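Local coordinates for protein interferon alpha/beta receptor 1 (Mus musculus, PDB 3WCY) that pairs with IFNAR2 to form the cell-surface receptor for type I interferons, whose binding activates JAK-STAT signalling, at residues Ala115-Ile120 and Val160-Glu165; Val107-Glu112 and Thr191-Ser196; Leu335-Ile340 and Asp355-Thr360; Pro310-Thr315 and Val372-Leu377; Asp10-Asp15 and Thr99-Pro104. All coordinates share one frame; numbering follows the deposited sequence.

The contacts belong to three regions of the extracellular part, built from fibronectin type-III modules. Contacts 1 and 2 share the second module, their centres about 9 Å apart, and the 107-112 and 115-120 strands are joined by probable hydrogen bonds such as Leu117 N to Glu110 O (2.7 Å). Contacts 3 and 4 are similarly coupled in the fourth module, centres about 8 Å apart, with a probable bond from Ile340 N to Gln373 O (2.7 Å). Contact 5 lies where the first and second modules meet; its 99-104 segment leads on to 107-112 of contact 2, though the contact centres are about 27 Å apart. Contacts 1 and 3 are centred about 38 Å apart.

Contact 1. Residues Ala115-Ile120 and Val160-Glu165; sequences AILVHI and VEKIPE
Ile116 faces Ile163 and Val118 faces Glu161 as the hydrogen-bonded pairs of two antiparallel strands, 116-120 and 160-163, of a fibronectin type-III sandwich. Four backbone bonds join them: Ile116 N reaches Ile163 O at 3.0 Å and Ile163 N returns to Ile116 O, while Val118 and Glu161 exchange a second, slightly longer set. The Val118 N to Glu161 O bond of 3.2 Å meets its acceptor well above the carbonyl plane (48°). CA-H...O contacts fill in between, among them Val160 CA to Val118 O at 3.3 Å.

Apolar packing occurs on both faces. On the buried one, Ile163 CD1 meets Val118 CG2 at 3.7 Å, a position reached because CG1 of Ile163 lies beside its backbone N (chi1 -58°). On the other, Val160 CG1 touches Leu117 CD2 (4.1 Å), and its CG2 approaches the His119 ring obliquely, the two side chains running alongside. The Lys162 stem covers Ala115 CB.

Polar ends turn elsewhere: Glu161 OE1 bonds Ser156 OG, and His119 NE2 bonds Glu110 OE1. Strand 116-121 is the middle of a three-strand sheet, between 106-111 and 160-163, and Val118 packs on strand 171-179 and Ile163 on both 171-179 and 138-145 of the opposing sheet.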
# COMPACT_ATOMS: atom_id res chain seq x y z
N ALA A 115 -2.63 3.68 24.97
CA ALA A 115 -2.34 2.90 23.76
C ALA A 115 -1.54 1.61 23.98
O ALA A 115 -0.83 1.46 24.99
CB ALA A 115 -1.64 3.77 22.73
N ILE A 116 -1.65 0.69 23.00
CA ILE A 116 -0.92 -0.58 22.90
C ILE A 116 -0.33 -0.71 21.48
O ILE A 116 -1.04 -0.55 20.48
CB ILE A 116 -1.75 -1.82 23.36
CG1 ILE A 116 -1.78 -1.90 24.90
CG2 ILE A 116 -1.19 -3.14 22.76
CD1 ILE A 116 -2.96 -2.63 25.50
N LEU A 117 0.99 -0.96 21.42
CA LEU A 117 1.75 -1.16 20.19
C LEU A 117 1.86 -2.66 19.92
O LEU A 117 2.37 -3.40 20.76
CB LEU A 117 3.15 -0.53 20.32
CG LEU A 117 3.22 0.99 20.45
CD1 LEU A 117 3.60 1.39 21.86
CD2 LEU A 117 4.19 1.58 19.45
N VAL A 118 1.33 -3.11 18.77
CA VAL A 118 1.36 -4.52 18.35
C VAL A 118 2.41 -4.68 17.25
O VAL A 118 2.20 -4.26 16.11
CB VAL A 118 -0.04 -5.05 17.93
CG1 VAL A 118 0.05 -6.49 17.44
CG2 VAL A 118 -1.03 -4.95 19.08
N HIS A 119 3.58 -5.24 17.62
CA HIS A 119 4.70 -5.47 16.72
C HIS A 119 4.51 -6.83 16.06
O HIS A 119 4.71 -7.88 16.69
CB HIS A 119 6.04 -5.36 17.47
CG HIS A 119 6.20 -4.07 18.21
ND1 HIS A 119 6.76 -2.96 17.61
CD2 HIS A 119 5.87 -3.75 19.48
CE1 HIS A 119 6.73 -2.00 18.52
NE2 HIS A 119 6.22 -2.43 19.67
N ILE A 120 4.05 -6.80 14.80
CA ILE A 120 3.79 -8.00 14.02
C ILE A 120 5.01 -8.37 13.16
O ILE A 120 5.53 -7.53 12.42
CB ILE A 120 2.51 -7.88 13.14
CG1 ILE A 120 1.33 -7.25 13.91
CG2 ILE A 120 2.10 -9.22 12.54
CD1 ILE A 120 0.50 -6.32 13.10
N VAL A 160 3.62 -2.57 12.69
CA VAL A 160 3.46 -2.00 14.02
C VAL A 160 2.13 -1.24 13.96
O VAL A 160 2.02 -0.26 13.22
CB VAL A 160 4.63 -1.09 14.50
CG1 VAL A 160 4.31 -0.46 15.85
CG2 VAL A 160 5.95 -1.86 14.57
N GLU A 161 1.12 -1.74 14.67
CA GLU A 161 -0.18 -1.07 14.68
C GLU A 161 -0.49 -0.60 16.08
O GLU A 161 -0.69 -1.42 16.98
CB GLU A 161 -1.29 -1.96 14.08
CG GLU A 161 -2.68 -1.32 14.02
CD GLU A 161 -2.84 -0.06 13.18
OE1 GLU A 161 -2.59 -0.11 11.96
OE2 GLU A 161 -3.26 0.97 13.76
N LYS A 162 -0.47 0.72 16.29
CA LYS A 162 -0.76 1.32 17.58
C LYS A 162 -2.28 1.40 17.78
O LYS A 162 -2.97 2.06 17.00
CB LYS A 162 -0.09 2.70 17.72
CG LYS A 162 -0.19 3.31 19.13
CD LYS A 162 0.62 4.60 19.28
CE LYS A 162 -0.07 5.84 18.76
NZ LYS A 162 -1.26 6.21 19.58
N ILE A 163 -2.79 0.68 18.81
CA ILE A 163 -4.21 0.66 19.16
C ILE A 163 -4.44 1.80 20.17
O ILE A 163 -3.93 1.73 21.29
CB ILE A 163 -4.69 -0.72 19.66
CG1 ILE A 163 -4.43 -1.80 18.59
CG2 ILE A 163 -6.17 -0.67 20.06
CD1 ILE A 163 -4.32 -3.21 19.11
N PRO A 164 -5.16 2.88 19.77
CA PRO A 164 -5.33 4.02 20.67
C PRO A 164 -6.70 4.02 21.36
O PRO A 164 -7.44 3.03 21.26
CB PRO A 164 -5.32 5.21 19.71
CG PRO A 164 -5.95 4.66 18.45
CD PRO A 164 -5.79 3.15 18.46
N GLU A 165 -7.03 5.14 22.06
CA GLU A 165 -8.26 5.37 22.83
C GLU A 165 -8.52 4.30 23.92
O GLU A 165 -9.68 3.96 24.20
CB GLU A 165 -9.46 5.52 21.86
CG GLU A 165 -10.21 6.83 22.02
CD GLU A 165 -11.50 6.92 21.21
OE1 GLU A 165 -12.49 6.24 21.59
OE2 GLU A 165 -11.52 7.68 20.22

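Contact 2. Residues Val107-Glu112 and Thr191-Ser196; sequences VRLEAE and TVQCIS
Leu109 and Ile195 form the close-packed middle of this contact. Leu109 CD1 sits between the two side chains opposite, 3.8 Å from Ile195 CG2 and 3.6 Å from Gln193 CB. Ile195 extends its other branch, with CG1 anti to the backbone N (chi1 -173°), so that CD1 reaches Ala111 CB at 3.6 Å and lies against the backbone between Leu109 and Ala111. Ala111 CB also rests 3.4 Å from Ser196 O.

The two strands, 107-111 and 193-196, run nearly parallel (13°), but their axes come no closer than 7.2 Å and they share no backbone hydrogen bond. They are edge strands of the two facing sheets of a fibronectin type-III sandwich, and side chains close one flank between them. Leu109 also touches Leu174, and Ile195 touches Ile116, on the inner side of the sandwich.

Towards the start of the segments the packing gives way to a polar bridge: the extended Gln193 chain carries its NE2 to Val107 O at 2.8 Å, with that oxygen lying close to the amide plane. Outside, Arg108, Glu110, Cys194 and Ser196 point away from the contact and are exposed. Arg108 NH2 makes a salt bridge to Glu106, and Cys194 SG forms a disulfide with Cys173.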
# COMPACT_ATOMS: atom_id res chain seq x y z
N VAL A 107 4.09 -12.03 17.40
CA VAL A 107 3.60 -10.77 17.97
C VAL A 107 4.19 -10.43 19.34
O VAL A 107 4.18 -11.27 20.24
CB VAL A 107 2.04 -10.65 17.89
CG1 VAL A 107 1.35 -11.99 18.11
CG2 VAL A 107 1.49 -9.58 18.84
N ARG A 108 4.72 -9.20 19.48
CA ARG A 108 5.26 -8.70 20.75
C ARG A 108 4.52 -7.41 21.10
O ARG A 108 4.43 -6.51 20.27
CB ARG A 108 6.79 -8.44 20.69
CG ARG A 108 7.66 -9.59 20.14
CD ARG A 108 7.76 -10.81 21.05
NE ARG A 108 8.38 -11.93 20.34
CZ ARG A 108 8.71 -13.09 20.90
NH1 ARG A 108 8.49 -13.30 22.19
NH2 ARG A 108 9.27 -14.05 20.17
N LEU A 109 3.98 -7.35 22.32
CA LEU A 109 3.21 -6.20 22.81
C LEU A 109 4.05 -5.20 23.60
O LEU A 109 4.97 -5.59 24.32
CB LEU A 109 2.01 -6.67 23.66
CG LEU A 109 1.08 -7.70 23.03
CD1 LEU A 109 0.27 -8.38 24.06
CD2 LEU A 109 0.18 -7.07 22.01
N GLU A 110 3.71 -3.91 23.46
CA GLU A 110 4.35 -2.79 24.13
C GLU A 110 3.22 -1.84 24.54
O GLU A 110 2.37 -1.52 23.70
CB GLU A 110 5.32 -2.10 23.15
CG GLU A 110 6.37 -1.23 23.82
CD GLU A 110 6.91 -0.07 23.00
OE1 GLU A 110 6.72 -0.05 21.76
OE2 GLU A 110 7.54 0.84 23.60
N ALA A 111 3.14 -1.44 25.82
CA ALA A 111 2.04 -0.57 26.27
C ALA A 111 2.45 0.83 26.71
O ALA A 111 3.59 1.05 27.11
CB ALA A 111 1.23 -1.25 27.37
N GLU A 112 1.49 1.77 26.63
CA GLU A 112 1.65 3.18 27.00
C GLU A 112 0.44 3.54 27.91
O GLU A 112 -0.10 2.65 28.56
CB GLU A 112 1.64 4.07 25.73
CG GLU A 112 2.74 3.74 24.72
CD GLU A 112 2.88 4.67 23.53
OE1 GLU A 112 1.85 5.04 22.93
OE2 GLU A 112 4.04 4.97 23.16
N THR A 191 -1.30 -17.31 19.49
CA THR A 191 -1.60 -17.64 20.89
C THR A 191 -1.92 -16.32 21.57
O THR A 191 -1.23 -15.32 21.31
CB THR A 191 -0.42 -18.37 21.56
OG1 THR A 191 -0.20 -19.63 20.91
CG2 THR A 191 -0.65 -18.63 23.03
N VAL A 192 -3.00 -16.27 22.37
CA VAL A 192 -3.41 -15.05 23.07
C VAL A 192 -2.27 -14.46 23.93
O VAL A 192 -1.51 -15.20 24.54
CB VAL A 192 -4.78 -15.18 23.79
CG1 VAL A 192 -4.70 -16.12 24.99
CG2 VAL A 192 -5.33 -13.82 24.22
N GLN A 193 -2.11 -13.13 23.86
CA GLN A 193 -1.11 -12.37 24.59
C GLN A 193 -1.75 -11.19 25.27
O GLN A 193 -2.45 -10.41 24.62
CB GLN A 193 0.01 -11.91 23.67
CG GLN A 193 1.18 -12.86 23.63
CD GLN A 193 2.23 -12.32 22.71
OE1 GLN A 193 2.98 -11.42 23.06
NE2 GLN A 193 2.28 -12.87 21.50
N CYS A 194 -1.54 -11.08 26.59
CA CYS A 194 -2.11 -10.01 27.41
C CYS A 194 -1.03 -9.04 27.88
O CYS A 194 0.12 -9.42 28.06
CB CYS A 194 -2.90 -10.59 28.58
SG CYS A 194 -4.09 -11.88 28.12
N ILE A 195 -1.43 -7.78 28.06
CA ILE A 195 -0.58 -6.67 28.52
C ILE A 195 -1.44 -5.64 29.28
O ILE A 195 -2.63 -5.50 29.00
CB ILE A 195 0.22 -6.04 27.34
CG1 ILE A 195 1.24 -4.98 27.82
CG2 ILE A 195 -0.72 -5.49 26.24
CD1 ILE A 195 2.35 -4.64 26.87
N SER A 196 -0.83 -4.93 30.25
CA SER A 196 -1.52 -3.89 31.00
C SER A 196 -0.99 -2.51 30.63
O SER A 196 0.22 -2.35 30.41
CB SER A 196 -1.41 -4.15 32.49
OG SER A 196 -2.60 -3.72 33.15

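Contact 3. Residues Leu335-Ile340 and Asp355-Thr360; sequences LNYEII and DGPEFT
Ile339 and Phe359 meet methyl to ring face across a fibronectin type-III sandwich, where strand 337-340 of one sheet passes strand 358-360 of the other. The axes of these two short strands are 9.2 Å apart at closest approach and their directions 32° apart. CD1 of Ile339 stands over the centre of the Phe359 ring, 3.7 Å from its centroid, in a CH-pi contact. The same ring is met at its edge, near its plane, by Tyr337 CB, which lies 3.6 Å from Phe359 CE2. Phe359 holds CG anti to its carbonyl carbon (chi1 -78°), which turns the ring towards Ile339 and Tyr337.

A second CH-pi contact involves Tyr337 itself: Pro357 CB lies over a face of the phenol ring, 4.0 Å from the centroid and displaced towards the rim. CE1 is its nearest ring atom. Tyr337 CD1 also passes the backbone oxygen of Gly356 obliquely.

One shell out, Val323 and Val372 touch Ile339, and Val325 and Val376 touch Tyr337, so both side chains are enclosed by strands of the two sheets. Between Pro357, which packs on Tyr337, and Phe359, which packs on both Tyr337 and Ile339, the chain turns sharply. Glu358 is the centre of an inverse gamma turn, closed by a weak hydrogen bond from Phe359 N to Pro357 O of 3.1 Å.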
# COMPACT_ATOMS: atom_id res chain seq x y z
N LEU A 335 -16.15 6.34 -15.68
CA LEU A 335 -15.80 7.34 -14.66
C LEU A 335 -16.74 7.30 -13.44
O LEU A 335 -17.89 6.89 -13.56
CB LEU A 335 -15.77 8.76 -15.28
CG LEU A 335 -14.55 9.12 -16.14
CD1 LEU A 335 -14.81 8.84 -17.61
CD2 LEU A 335 -14.21 10.58 -16.01
N ASN A 336 -16.23 7.74 -12.26
CA ASN A 336 -16.98 7.82 -11.01
C ASN A 336 -17.23 9.29 -10.66
O ASN A 336 -16.31 10.11 -10.78
CB ASN A 336 -16.26 7.09 -9.87
CG ASN A 336 -17.19 6.48 -8.83
OD1 ASN A 336 -18.16 5.78 -9.15
ND2 ASN A 336 -16.87 6.70 -7.56
N TYR A 337 -18.46 9.62 -10.24
CA TYR A 337 -18.86 11.00 -9.94
C TYR A 337 -19.28 11.23 -8.48
O TYR A 337 -19.66 10.28 -7.79
CB TYR A 337 -19.96 11.46 -10.91
CG TYR A 337 -19.64 11.24 -12.38
CD1 TYR A 337 -20.14 10.13 -13.05
CD2 TYR A 337 -18.87 12.15 -13.09
CE1 TYR A 337 -19.86 9.93 -14.41
CE2 TYR A 337 -18.58 11.96 -14.44
CZ TYR A 337 -19.08 10.85 -15.09
OH TYR A 337 -18.80 10.65 -16.42
N GLU A 338 -19.20 12.49 -8.03
CA GLU A 338 -19.56 12.92 -6.68
C GLU A 338 -20.39 14.20 -6.71
O GLU A 338 -20.13 15.07 -7.53
CB GLU A 338 -18.30 13.16 -5.83
CG GLU A 338 -18.48 12.77 -4.37
CD GLU A 338 -17.45 13.32 -3.39
OE1 GLU A 338 -16.23 13.16 -3.63
OE2 GLU A 338 -17.88 13.86 -2.34
N ILE A 339 -21.38 14.31 -5.81
CA ILE A 339 -22.24 15.49 -5.69
C ILE A 339 -22.17 16.12 -4.31
O ILE A 339 -21.98 15.41 -3.32
CB ILE A 339 -23.68 15.24 -6.23
CG1 ILE A 339 -24.03 16.21 -7.35
CG2 ILE A 339 -24.76 15.26 -5.15
CD1 ILE A 339 -23.68 15.70 -8.67
N ILE A 340 -22.28 17.45 -4.25
CA ILE A 340 -22.27 18.24 -3.02
C ILE A 340 -23.41 19.26 -3.15
O ILE A 340 -23.28 20.25 -3.87
CB ILE A 340 -20.87 18.87 -2.71
CG1 ILE A 340 -19.82 17.78 -2.37
CG2 ILE A 340 -20.95 19.89 -1.57
CD1 ILE A 340 -18.36 18.10 -2.85
N ASP A 355 -22.95 5.89 -9.76
CA ASP A 355 -22.18 5.14 -10.75
C ASP A 355 -22.04 5.96 -12.01
O ASP A 355 -20.92 6.25 -12.43
CB ASP A 355 -22.85 3.78 -11.03
CG ASP A 355 -23.47 3.16 -9.78
OD1 ASP A 355 -22.70 2.70 -8.90
OD2 ASP A 355 -24.72 3.21 -9.65
N GLY A 356 -23.18 6.37 -12.57
CA GLY A 356 -23.24 7.19 -13.78
C GLY A 356 -23.29 8.68 -13.47
O GLY A 356 -23.15 9.08 -12.31
N PRO A 357 -23.49 9.54 -14.49
CA PRO A 357 -23.52 10.99 -14.23
C PRO A 357 -24.90 11.56 -13.92
O PRO A 357 -25.00 12.66 -13.38
CB PRO A 357 -22.93 11.58 -15.52
CG PRO A 357 -23.01 10.46 -16.56
CD PRO A 357 -23.64 9.26 -15.93
N GLU A 358 -25.97 10.83 -14.28
CA GLU A 358 -27.35 11.24 -14.06
C GLU A 358 -27.78 11.07 -12.59
O GLU A 358 -28.27 10.00 -12.19
CB GLU A 358 -28.28 10.49 -15.02
CG GLU A 358 -28.85 11.36 -16.11
CD GLU A 358 -29.95 10.69 -16.90
OE1 GLU A 358 -29.63 10.03 -17.92
OE2 GLU A 358 -31.13 10.80 -16.49
N PHE A 359 -27.56 12.13 -11.79
CA PHE A 359 -27.95 12.22 -10.38
C PHE A 359 -29.37 12.78 -10.34
O PHE A 359 -29.68 13.71 -11.09
CB PHE A 359 -27.01 13.17 -9.61
CG PHE A 359 -25.66 12.61 -9.23
CD1 PHE A 359 -25.40 12.21 -7.93
CD2 PHE A 359 -24.64 12.53 -10.17
CE1 PHE A 359 -24.15 11.70 -7.58
CE2 PHE A 359 -23.39 12.02 -9.82
CZ PHE A 359 -23.15 11.61 -8.52
N THR A 360 -30.23 12.21 -9.50
CA THR A 360 -31.61 12.67 -9.39
C THR A 360 -31.91 13.07 -7.95
O THR A 360 -32.07 12.20 -7.08
CB THR A 360 -32.57 11.64 -10.03
OG1 THR A 360 -32.24 11.49 -11.41
CG2 THR A 360 -34.04 12.03 -9.90

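Contact 4. Residues Pro310-Thr315 and Val372-Leu377; sequences PVITVT and VQARVL
Pro310 comes closest, by CA position, to Arg375, and Ile312 to Ala374, as strands 311-315 and 372-376 pass each other at an axial separation of 7.4 Å. Their directions differ by 140°, so they run roughly antiparallel but inclined to each other, and no hydrogen bond links them. They belong to the two facing sheets of a fibronectin type-III sandwich: 311-316 is an edge strand bonded to 321-326, whereas 369-376 lies between 337-343 and 392-395.

Side chains bridge the gap between the two strands. Ile312 reaches across it: CG1 stands anti to the backbone N (chi1 -160°) and chi2 is also extended, which delivers CD1 to the opposite strand. There this single methyl meets Ala374 CB at 3.6 Å and Val372 CG1 at 3.8 Å, and lies against the backbone between the two residues. The small Ala374 side chain is consistent with so close an approach. Val323 of the adjacent strand 321-326 and Leu392 of strand 392-395 in the facing sheet also touch Ile312.

At one end the Pro310 ring lies along the backbone at Ala374-Val376, its CD 3.5 Å from Ala374 O and its CG 4.1 Å from Val376 CB. Arg375 points away, and its NH1 hydrogen-bonds Pro307 O. At the other end Val314 and Val372 pass one another, pointing opposite ways, with Val314 CG1 and Val372 CG2 4.0 Å apart.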
# COMPACT_ATOMS: atom_id res chain seq x y z
N PRO A 310 -15.51 19.50 -13.44
CA PRO A 310 -16.46 19.08 -14.49
C PRO A 310 -17.54 20.13 -14.76
O PRO A 310 -17.64 21.11 -14.02
CB PRO A 310 -17.06 17.78 -13.92
CG PRO A 310 -16.42 17.56 -12.58
CD PRO A 310 -15.85 18.87 -12.15
N VAL A 311 -18.34 19.94 -15.83
CA VAL A 311 -19.42 20.88 -16.17
C VAL A 311 -20.78 20.34 -15.72
O VAL A 311 -21.33 19.42 -16.32
CB VAL A 311 -19.42 21.39 -17.64
CG1 VAL A 311 -20.36 22.58 -17.79
CG2 VAL A 311 -18.02 21.76 -18.11
N ILE A 312 -21.30 20.93 -14.63
CA ILE A 312 -22.57 20.58 -14.00
C ILE A 312 -23.78 21.21 -14.73
O ILE A 312 -23.74 22.38 -15.12
CB ILE A 312 -22.52 20.85 -12.46
CG1 ILE A 312 -23.60 20.08 -11.70
CG2 ILE A 312 -22.49 22.35 -12.09
CD1 ILE A 312 -23.36 19.93 -10.19
N THR A 313 -24.83 20.40 -14.94
CA THR A 313 -26.08 20.79 -15.60
C THR A 313 -27.25 20.45 -14.67
O THR A 313 -27.35 19.32 -14.19
CB THR A 313 -26.22 20.10 -16.97
OG1 THR A 313 -24.95 19.97 -17.62
CG2 THR A 313 -27.17 20.82 -17.88
N VAL A 314 -28.12 21.44 -14.39
CA VAL A 314 -29.27 21.21 -13.50
C VAL A 314 -30.60 21.40 -14.19
O VAL A 314 -30.82 22.41 -14.86
CB VAL A 314 -29.19 21.92 -12.12
CG1 VAL A 314 -28.06 21.35 -11.27
CG2 VAL A 314 -29.06 23.43 -12.26
N THR A 315 -31.48 20.42 -14.05
CA THR A 315 -32.80 20.44 -14.65
C THR A 315 -33.83 20.22 -13.55
O THR A 315 -34.05 19.10 -13.09
CB THR A 315 -32.88 19.43 -15.82
OG1 THR A 315 -31.68 19.49 -16.59
CG2 THR A 315 -34.07 19.69 -16.72
N VAL A 372 -25.92 23.22 -6.03
CA VAL A 372 -25.22 21.96 -6.35
C VAL A 372 -23.77 22.20 -6.79
O VAL A 372 -23.45 23.23 -7.39
CB VAL A 372 -26.00 21.08 -7.39
CG1 VAL A 372 -25.71 19.60 -7.18
CG2 VAL A 372 -27.50 21.34 -7.34
N GLN A 373 -22.89 21.22 -6.48
CA GLN A 373 -21.47 21.20 -6.81
C GLN A 373 -21.06 19.76 -7.11
O GLN A 373 -21.52 18.85 -6.43
CB GLN A 373 -20.63 21.74 -5.65
CG GLN A 373 -19.91 23.03 -5.97
CD GLN A 373 -18.78 23.30 -5.02
OE1 GLN A 373 -17.92 22.44 -4.78
NE2 GLN A 373 -18.72 24.51 -4.49
N ALA A 374 -20.21 19.55 -8.12
CA ALA A 374 -19.78 18.20 -8.50
C ALA A 374 -18.29 18.05 -8.78
O ALA A 374 -17.62 19.00 -9.17
CB ALA A 374 -20.59 17.69 -9.68
N ARG A 375 -17.78 16.82 -8.59
CA ARG A 375 -16.39 16.45 -8.84
C ARG A 375 -16.32 15.06 -9.46
O ARG A 375 -17.23 14.24 -9.27
CB ARG A 375 -15.52 16.57 -7.58
CG ARG A 375 -14.95 17.98 -7.35
CD ARG A 375 -13.87 18.41 -8.34
NE ARG A 375 -12.64 17.62 -8.22
CZ ARG A 375 -11.56 17.78 -8.96
NH1 ARG A 375 -11.52 18.71 -9.90
NH2 ARG A 375 -10.50 17.00 -8.77
N VAL A 376 -15.24 14.80 -10.21
CA VAL A 376 -15.01 13.53 -10.90
C VAL A 376 -13.89 12.70 -10.24
O VAL A 376 -12.94 13.28 -9.70
CB VAL A 376 -14.85 13.76 -12.43
CG1 VAL A 376 -13.50 14.37 -12.80
CG2 VAL A 376 -15.12 12.48 -13.21
N LEU A 377 -14.03 11.36 -10.26
CA LEU A 377 -13.07 10.44 -9.64
C LEU A 377 -12.63 9.34 -10.60
O LEU A 377 -13.45 8.57 -11.10
CB LEU A 377 -13.64 9.84 -8.34
CG LEU A 377 -14.06 10.82 -7.22
CD1 LEU A 377 -15.01 10.15 -6.26
CD2 LEU A 377 -12.84 11.39 -6.49

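Contact 5. Residues Asp10-Asp15 and Thr99-Pro104; sequences DVYIID and TAHMSP
Tyr12 and His101 lie with their ring planes nearly parallel, at 25°, but strongly offset, with little of one ring above the other; the centroids are 4.7 Å apart. The two residues belong to a short parallel pairing of strand 12-14 with the weakly bonded strand at 100-101, at the junction between the first and second fibronectin type-III modules. Tyr12 holds CG anti to its backbone N (chi1 -172°), which swings the phenol across to the neighbouring segment and carries CE1 and OH over one face of the imidazole. The hydroxyl oxygen is displaced towards the imidazole rim, 3.5 Å from CG of His101. At the edge of the same imidazole, in its plane, lies Ile13 O.

That oxygen also accepts the backbone bond from His101 N (2.8 Å), and Asp15 N donates in turn to His101 O (3.0 Å). Through its N-H and its C=O, His101 thus bonds to the two residues flanking Ile14, as in parallel pairing. The Ile14 side chain lies roughly perpendicular to that of His101, CD1 resting 3.8 Å from His101 CB.

Beyond the paired residues the backbone turns at Asp15, whose carboxylate takes over the pairing with Ser103. Pro123 and Trp130 of the second module touch Asp15, and Trp130 also meets Met102, which places this carboxylate at the boundary between modules. Both its oxygens are used: OD1 receives Ser103 N at 2.8 Å on its syn lone pair, while Ser103 OG donates to OD2 at 3.0 Å from above the carboxylate plane, 50° out of it.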
# COMPACT_ATOMS: atom_id res chain seq x y z
N ASP A 10 1.10 -38.59 2.21
CA ASP A 10 0.97 -37.13 2.06
C ASP A 10 2.04 -36.34 2.82
O ASP A 10 2.51 -36.78 3.87
CB ASP A 10 -0.44 -36.66 2.46
CG ASP A 10 -1.32 -36.31 1.28
OD1 ASP A 10 -1.42 -35.10 0.95
OD2 ASP A 10 -1.92 -37.24 0.68
N VAL A 11 2.41 -35.17 2.29
CA VAL A 11 3.41 -34.27 2.86
C VAL A 11 2.77 -32.95 3.34
O VAL A 11 2.13 -32.24 2.55
CB VAL A 11 4.65 -34.06 1.93
CG1 VAL A 11 4.25 -33.52 0.55
CG2 VAL A 11 5.71 -33.17 2.57
N TYR A 12 2.93 -32.65 4.65
CA TYR A 12 2.40 -31.41 5.23
C TYR A 12 3.48 -30.34 5.24
O TYR A 12 4.61 -30.59 5.67
CB TYR A 12 1.82 -31.64 6.64
CG TYR A 12 1.11 -30.42 7.20
CD1 TYR A 12 -0.21 -30.14 6.85
CD2 TYR A 12 1.75 -29.56 8.08
CE1 TYR A 12 -0.88 -29.03 7.37
CE2 TYR A 12 1.09 -28.43 8.59
CZ TYR A 12 -0.22 -28.17 8.23
OH TYR A 12 -0.86 -27.07 8.74
N ILE A 13 3.13 -29.15 4.73
CA ILE A 13 4.04 -28.01 4.66
C ILE A 13 3.44 -26.82 5.40
O ILE A 13 2.37 -26.33 5.04
CB ILE A 13 4.50 -27.64 3.21
CG1 ILE A 13 4.72 -28.88 2.32
CG2 ILE A 13 5.75 -26.74 3.26
CD1 ILE A 13 4.67 -28.61 0.84
N ILE A 14 4.15 -26.38 6.44
CA ILE A 14 3.80 -25.22 7.24
C ILE A 14 5.00 -24.27 7.10
O ILE A 14 6.03 -24.48 7.76
CB ILE A 14 3.35 -25.58 8.70
CG1 ILE A 14 2.96 -24.34 9.52
CG2 ILE A 14 4.34 -26.48 9.44
CD1 ILE A 14 1.49 -24.00 9.49
N ASP A 15 4.89 -23.31 6.15
CA ASP A 15 5.94 -22.35 5.79
C ASP A 15 7.11 -23.16 5.20
O ASP A 15 6.90 -23.86 4.21
CB ASP A 15 6.36 -21.47 6.99
CG ASP A 15 5.27 -20.55 7.51
OD1 ASP A 15 4.10 -20.98 7.57
OD2 ASP A 15 5.60 -19.41 7.88
N THR A 99 0.51 -25.97 -1.80
CA THR A 99 0.21 -26.84 -0.66
C THR A 99 0.68 -26.30 0.70
O THR A 99 0.28 -26.84 1.74
CB THR A 99 0.71 -28.28 -0.91
OG1 THR A 99 2.08 -28.25 -1.32
CG2 THR A 99 -0.15 -29.03 -1.93
N ALA A 100 1.53 -25.26 0.70
CA ALA A 100 2.09 -24.66 1.92
C ALA A 100 1.09 -23.83 2.72
O ALA A 100 0.38 -22.99 2.15
CB ALA A 100 3.32 -23.83 1.60
N HIS A 101 1.04 -24.08 4.04
CA HIS A 101 0.17 -23.39 4.99
C HIS A 101 0.91 -22.22 5.62
O HIS A 101 2.15 -22.19 5.62
CB HIS A 101 -0.28 -24.35 6.10
CG HIS A 101 -1.25 -25.39 5.65
ND1 HIS A 101 -2.61 -25.24 5.84
CD2 HIS A 101 -1.03 -26.57 5.04
CE1 HIS A 101 -3.17 -26.33 5.35
NE2 HIS A 101 -2.26 -27.16 4.85
N MET A 102 0.15 -21.27 6.19
CA MET A 102 0.69 -20.09 6.86
C MET A 102 0.68 -20.26 8.38
O MET A 102 -0.40 -20.40 8.97
CB MET A 102 -0.12 -18.86 6.48
CG MET A 102 0.35 -18.19 5.24
SD MET A 102 -0.90 -17.04 4.64
CE MET A 102 -0.80 -15.80 5.88
N SER A 103 1.86 -20.21 9.01
CA SER A 103 1.99 -20.30 10.47
C SER A 103 1.54 -18.96 11.06
O SER A 103 1.61 -17.97 10.34
CB SER A 103 3.44 -20.61 10.87
OG SER A 103 4.29 -19.52 10.58
N PRO A 104 1.02 -18.88 12.31
CA PRO A 104 0.58 -17.57 12.83
C PRO A 104 1.70 -16.51 12.88
O PRO A 104 2.87 -16.90 12.98
CB PRO A 104 0.02 -17.90 14.21
CG PRO A 104 -0.23 -19.38 14.19
CD PRO A 104 0.83 -19.94 13.31